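Local structure of cupin type-2 domain-containing protein (Klebsiella pneumoniae subsp. pneumoniae MGH 78578, 3H8U) at residues D18-P23 with S31-T36; D62-I67 with A71-G76. The protein is of unknown function but, as a small cupin with a double-stranded beta-helix fold, probably binds a metal ion. All blocks are in the same frame, centred on the assembly; numbering follows the deposited sequence.

Interaction 1 (D18-P23 with S31-T36); sequences DEYVRP and SVVLET
Y20 and S31 join the short helix 17-20 to the edge of the cupin beta-barrel: strand 31-35 is the outermost strand of its sheet within the chain, and the helix precedes it. The bond between them is short, S31 OG giving its proton to Y20 O at 2.5 Å. It lies in the carbonyl plane on a lone pair, with a C=O...OG angle of 135°. S31 CB points at the 18-23 segment, and a chi1 of -179° sets OG within bonding distance of this carbonyl.

The Y20 side chain crosses that of V33 at about a right angle. V33 CG2 sits over one ring face, 4.2 Å from the ring centroid and 26° off the normal, a CH-pi contact; F15 of strand 14-16 touches both residues. S31 OG lies instead at the ring edge, and V32 O approaches CE2 of Y20 obliquely at 3.6 Å. At V33 the chain turns a corner, and V33 and L34 both face V41 in a classic beta bulge.

R22 adds its CG, 3.7 Å from S31 OG, while its guanidinium folds back on its own segment: NH1 and NH2 both reach E19 O, and NH1 also bonds V21 O at 2.9 Å. At the ring's far end, one water links Y20 OH (2.6 Å) to V33 O, to which it donates at 2.7 Å.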
loop_
_atom_site.group_PDB
_atom_site.type_symbol
_atom_site.label_atom_id
_atom_site.label_comp_id
_atom_site.label_asym_id
_atom_site.label_seq_id
_atom_site.Cartn_x
_atom_site.Cartn_y
_atom_site.Cartn_z
ATOM N N ASP A 18 -9.463 -8.646 -2.889
ATOM C CA ASP A 18 -10.688 -9.415 -2.690
ATOM C C ASP A 18 -10.487 -10.900 -2.305
ATOM O O ASP A 18 -11.323 -11.484 -1.608
ATOM C CB ASP A 18 -11.674 -9.251 -3.869
ATOM C CG ASP A 18 -11.204 -9.879 -5.200
ATOM O OD1 ASP A 18 -10.088 -10.436 -5.312
ATOM O OD2 ASP A 18 -11.979 -9.779 -6.190
ATOM N N GLU A 19 -9.388 -11.493 -2.768
ATOM C CA GLU A 19 -9.074 -12.879 -2.437
ATOM C C GLU A 19 -8.570 -13.054 -1.023
ATOM O O GLU A 19 -8.654 -14.153 -0.523
ATOM C CB GLU A 19 -8.055 -13.460 -3.401
ATOM C CG GLU A 19 -8.651 -13.640 -4.751
ATOM C CD GLU A 19 -7.767 -14.411 -5.696
ATOM O OE1 GLU A 19 -6.640 -14.777 -5.304
ATOM O OE2 GLU A 19 -8.282 -14.696 -6.801
ATOM N N TYR A 20 -8.125 -11.973 -0.389
ATOM C CA TYR A 20 -7.573 -11.980 0.974
ATOM C C TYR A 20 -8.505 -11.344 2.020
ATOM O O TYR A 20 -8.244 -11.395 3.221
ATOM C CB TYR A 20 -6.215 -11.270 0.969
ATOM C CG TYR A 20 -5.134 -12.133 0.355
ATOM C CD1 TYR A 20 -4.997 -12.216 -1.040
ATOM C CD2 TYR A 20 -4.300 -12.901 1.139
ATOM C CE1 TYR A 20 -4.060 -13.038 -1.621
ATOM C CE2 TYR A 20 -3.343 -13.731 0.551
ATOM C CZ TYR A 20 -3.241 -13.780 -0.825
ATOM O OH TYR A 20 -2.288 -14.545 -1.415
ATOM N N VAL A 21 -9.567 -10.709 1.568
ATOM C CA VAL A 21 -10.577 -10.190 2.477
ATOM C C VAL A 21 -11.218 -11.341 3.269
ATOM O O VAL A 21 -11.731 -12.330 2.708
ATOM C CB VAL A 21 -11.624 -9.288 1.708
ATOM C CG1 VAL A 21 -12.846 -9.079 2.509
ATOM C CG2 VAL A 21 -11.026 -7.923 1.373
ATOM N N ARG A 22 -11.207 -11.192 4.593
ATOM C CA ARG A 22 -11.768 -12.164 5.527
ATOM C C ARG A 22 -12.739 -11.456 6.505
ATOM O O ARG A 22 -12.340 -11.087 7.607
ATOM C CB ARG A 22 -10.632 -12.839 6.307
ATOM C CG ARG A 22 -9.712 -13.694 5.406
ATOM C CD ARG A 22 -10.434 -14.903 4.818
ATOM N NE ARG A 22 -9.525 -15.703 3.975
ATOM C CZ ARG A 22 -9.305 -15.481 2.680
ATOM N NH1 ARG A 22 -9.989 -14.562 2.014
ATOM N NH2 ARG A 22 -8.425 -16.223 2.022
ATOM N N PRO A 23 -13.992 -11.223 6.071
ATOM C CA PRO A 23 -14.978 -10.550 6.924
ATOM C C PRO A 23 -15.219 -11.408 8.128
ATOM O O PRO A 23 -15.226 -12.651 8.016
ATOM C CB PRO A 23 -16.246 -10.494 6.058
ATOM C CG PRO A 23 -15.764 -10.704 4.662
ATOM C CD PRO A 23 -14.558 -11.591 4.765
ATOM N N SER A 31 -5.477 -10.731 7.859
ATOM C CA SER A 31 -5.315 -11.606 6.711
ATOM C C SER A 31 -3.978 -11.279 6.017
ATOM O O SER A 31 -3.859 -10.308 5.275
ATOM C CB SER A 31 -6.520 -11.512 5.743
ATOM O OG SER A 31 -6.363 -12.396 4.611
ATOM N N VAL A 32 -2.962 -12.111 6.246
ATOM C CA VAL A 32 -1.633 -11.837 5.713
ATOM C C VAL A 32 -1.490 -12.159 4.241
ATOM O O VAL A 32 -1.760 -13.285 3.796
ATOM C CB VAL A 32 -0.561 -12.625 6.496
ATOM C CG1 VAL A 32 0.821 -12.383 5.908
ATOM C CG2 VAL A 32 -0.589 -12.226 7.972
ATOM N N VAL A 33 -0.999 -11.189 3.488
ATOM C CA VAL A 33 -0.757 -11.379 2.066
ATOM C C VAL A 33 0.662 -11.908 1.901
ATOM O O VAL A 33 0.882 -12.943 1.274
ATOM C CB VAL A 33 -0.925 -10.072 1.296
ATOM C CG1 VAL A 33 -0.497 -10.234 -0.196
ATOM C CG2 VAL A 33 -2.361 -9.595 1.427
ATOM N N LEU A 34 1.618 -11.216 2.507
ATOM C CA LEU A 34 3.009 -11.633 2.413
ATOM C C LEU A 34 3.827 -11.037 3.551
ATOM O O LEU A 34 3.744 -9.829 3.822
ATOM C CB LEU A 34 3.590 -11.181 1.073
ATOM C CG LEU A 34 4.945 -11.823 0.695
ATOM C CD1 LEU A 34 4.710 -13.247 0.253
ATOM C CD2 LEU A 34 5.717 -11.027 -0.350
ATOM N N GLU A 35 4.652 -11.902 4.158
ATOM C CA GLU A 35 5.558 -11.500 5.219
ATOM C C GLU A 35 6.981 -11.745 4.764
ATOM O O GLU A 35 7.318 -12.816 4.314
ATOM C CB GLU A 35 5.283 -12.288 6.493
ATOM C CG GLU A 35 6.053 -11.764 7.702
ATOM C CD GLU A 35 5.488 -12.243 9.030
ATOM O OE1 GLU A 35 4.271 -12.517 9.100
ATOM O OE2 GLU A 35 6.263 -12.311 10.013
ATOM N N THR A 36 7.805 -10.709 4.856
ATOM C CA THR A 36 9.215 -10.765 4.457
ATOM C C THR A 36 9.946 -9.984 5.520
ATOM O O THR A 36 9.310 -9.372 6.349
ATOM C CB THR A 36 9.505 -10.085 3.113
ATOM O OG1 THR A 36 9.355 -8.668 3.244
ATOM C CG2 THR A 36 8.588 -10.619 1.986
HETATM O O HOH W 1 -0.235 -15.063 0.024
#

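Interaction 2 (D62-I67 with A71-G76)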
loop_
_atom_site.group_PDB
_atom_site.type_symbol
_atom_site.label_atom_id
_atom_site.label_comp_id
_atom_site.label_asym_id
_atom_site.label_seq_id
_atom_site.Cartn_x
_atom_site.Cartn_y
_atom_site.Cartn_z
ATOM N N ASP A 62 3.599 1.879 10.018
ATOM C CA ASP A 62 2.445 1.220 9.458
ATOM C C ASP A 62 1.736 2.180 8.499
ATOM O O ASP A 62 1.192 3.216 8.898
ATOM C CB ASP A 62 1.495 0.780 10.570
ATOM C CG ASP A 62 0.389 -0.143 10.083
ATOM O OD1 ASP A 62 0.334 -0.475 8.861
ATOM O OD2 ASP A 62 -0.433 -0.543 10.964
ATOM N N THR A 63 1.789 1.827 7.229
ATOM C CA THR A 63 1.193 2.611 6.164
ATOM C C THR A 63 -0.063 1.888 5.673
ATOM O O THR A 63 0.014 0.744 5.203
ATOM C CB THR A 63 2.174 2.823 4.971
ATOM O OG1 THR A 63 3.378 3.435 5.451
ATOM C CG2 THR A 63 1.520 3.764 3.943
ATOM N N TRP A 64 -1.214 2.555 5.797
ATOM C CA TRP A 64 -2.466 2.015 5.323
ATOM C C TRP A 64 -2.919 2.669 4.042
ATOM O O TRP A 64 -2.901 3.887 3.914
ATOM C CB TRP A 64 -3.601 2.234 6.325
ATOM C CG TRP A 64 -3.469 1.640 7.665
ATOM C CD1 TRP A 64 -2.456 0.871 8.149
ATOM C CD2 TRP A 64 -4.447 1.716 8.709
ATOM N NE1 TRP A 64 -2.745 0.468 9.421
ATOM C CE2 TRP A 64 -3.949 0.985 9.800
ATOM C CE3 TRP A 64 -5.709 2.324 8.816
ATOM C CZ2 TRP A 64 -4.652 0.839 10.990
ATOM C CZ3 TRP A 64 -6.416 2.179 10.005
ATOM C CH2 TRP A 64 -5.890 1.443 11.076
ATOM N N THR A 65 -3.365 1.850 3.082
ATOM C CA THR A 65 -3.986 2.385 1.874
ATOM C C THR A 65 -5.440 1.903 1.829
ATOM O O THR A 65 -5.718 0.712 1.787
ATOM C CB THR A 65 -3.191 1.972 0.597
ATOM O OG1 THR A 65 -1.909 2.600 0.602
ATOM C CG2 THR A 65 -3.944 2.405 -0.637
ATOM N N VAL A 66 -6.375 2.849 1.838
ATOM C CA VAL A 66 -7.770 2.509 1.953
ATOM C C VAL A 66 -8.381 2.175 0.574
ATOM O O VAL A 66 -8.378 3.013 -0.359
ATOM C CB VAL A 66 -8.569 3.624 2.688
ATOM C CG1 VAL A 66 -9.985 3.163 2.870
ATOM C CG2 VAL A 66 -7.937 3.951 4.068
ATOM N N ILE A 67 -8.884 0.945 0.465
ATOM C CA ILE A 67 -9.544 0.401 -0.743
ATOM C C ILE A 67 -11.020 0.766 -0.811
ATOM O O ILE A 67 -11.545 1.130 -1.869
ATOM C CB ILE A 67 -9.450 -1.175 -0.773
ATOM C CG1 ILE A 67 -7.987 -1.659 -0.695
ATOM C CG2 ILE A 67 -10.087 -1.740 -1.997
ATOM C CD1 ILE A 67 -7.114 -1.040 -1.771
ATOM N N ALA A 71 -13.678 5.499 7.723
ATOM C CA ALA A 71 -13.407 5.179 9.113
ATOM C C ALA A 71 -12.986 6.413 9.887
ATOM O O ALA A 71 -12.553 7.411 9.306
ATOM C CB ALA A 71 -12.319 4.116 9.226
ATOM N N GLU A 72 -13.150 6.315 11.201
ATOM C CA GLU A 72 -12.547 7.231 12.156
ATOM C C GLU A 72 -11.186 6.670 12.480
ATOM O O GLU A 72 -11.110 5.603 13.049
ATOM C CB GLU A 72 -13.267 7.182 13.473
ATOM C CG GLU A 72 -14.616 7.718 13.575
ATOM C CD GLU A 72 -15.205 7.392 14.979
ATOM O OE1 GLU A 72 -14.469 7.006 15.966
ATOM O OE2 GLU A 72 -16.420 7.493 15.074
ATOM N N TYR A 73 -10.128 7.395 12.142
ATOM C CA TYR A 73 -8.762 6.940 12.392
ATOM C C TYR A 73 -8.348 7.508 13.750
ATOM O O TYR A 73 -8.330 8.713 13.923
ATOM C CB TYR A 73 -7.868 7.481 11.278
ATOM C CG TYR A 73 -6.435 7.030 11.334
ATOM C CD1 TYR A 73 -6.091 5.703 11.124
ATOM C CD2 TYR A 73 -5.399 7.953 11.576
ATOM C CE1 TYR A 73 -4.730 5.294 11.119
ATOM C CE2 TYR A 73 -4.080 7.546 11.583
ATOM C CZ TYR A 73 -3.746 6.234 11.359
ATOM O OH TYR A 73 -2.401 5.871 11.391
ATOM N N HIS A 74 -8.135 6.643 14.735
ATOM C CA HIS A 74 -7.677 7.076 16.066
ATOM C C HIS A 74 -6.163 7.268 16.081
ATOM O O HIS A 74 -5.416 6.372 15.720
ATOM C CB HIS A 74 -8.040 6.038 17.132
ATOM C CG HIS A 74 -7.701 6.464 18.540
ATOM N ND1 HIS A 74 -7.224 5.579 19.487
ATOM C CD2 HIS A 74 -7.766 7.675 19.157
ATOM C CE1 HIS A 74 -7.019 6.223 20.621
ATOM N NE2 HIS A 74 -7.311 7.499 20.439
ATOM N N GLN A 75 -5.726 8.438 16.535
ATOM C CA GLN A 75 -4.305 8.823 16.527
ATOM C C GLN A 75 -3.707 8.799 17.932
ATOM O O GLN A 75 -2.586 9.280 18.121
ATOM C CB GLN A 75 -4.147 10.231 15.911
ATOM C CG GLN A 75 -4.709 10.317 14.462
ATOM C CD GLN A 75 -4.246 11.530 13.671
ATOM O OE1 GLN A 75 -3.564 12.421 14.204
ATOM N NE2 GLN A 75 -4.632 11.590 12.411
ATOM N N GLY A 76 -4.442 8.228 18.895
ATOM C CA GLY A 76 -4.049 8.225 20.299
ATOM C C GLY A 76 -4.734 9.366 21.054
ATOM O O GLY A 76 -5.078 10.385 20.452
HETATM O O HOH W 2 -1.672 3.576 9.876
#
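D62 OD2 is gripped by W64 NE1, at 3.0 Å with an N-H...O angle of 153°, and by H97 NE2; S111 OG bonds the other oxygen, D62 OD1. The indole nitrogen meets OD2 from above the carboxylate plane, while OD2 itself lies close to the plane of the indole. H97 and S111 hold the carboxylate, and the NE1 bond in turn restricts the rotation of the W64 ring.

The ring so placed presents one face to Y73, whose edge points at it in a T-shaped pair: the six-membered ring of W64 and the Y73 ring have centroids 5.2 Å apart and planes at 80°. CD1 and CE1 of Y73 do the touching, each 3.7 Å from W64 CZ3. A chi1 of -176° extends the Y73 side chain from strand 70-74 across to the W64 face. A water over that same face is hydrogen-bonded to Y73 OH at 2.8 Å and donates to D62 O at 3.0 Å.

L83 touches both rings, and F109 stacks with W64. Two facing sheets thus meet through buried aromatic side chains inside the cupin barrel, beside H97, which matches the histidine of the second cupin motif that commonly binds metal.

How the interactions relate
The two contacts follow in series along the chain, their centres about 17 Å apart and their nearest atoms about 7 Å, without touching. They share one five-stranded sheet: residues 31-36 lie on an outermost strand, residues 62-67 on an inner one, with strands 40-46 and 107-114 between them. Interaction 1 lies at an edge strand of this chain, whereas interaction 2 lies inside the barrel near H97, where a metal site is inferred from the family alone. Both also reach the second subunit: V33 packs on its I88 and T36 OG1 bonds its Q61 OE1, while T63 packs on its V41 and Y73 OH receives a weak bond from its R13.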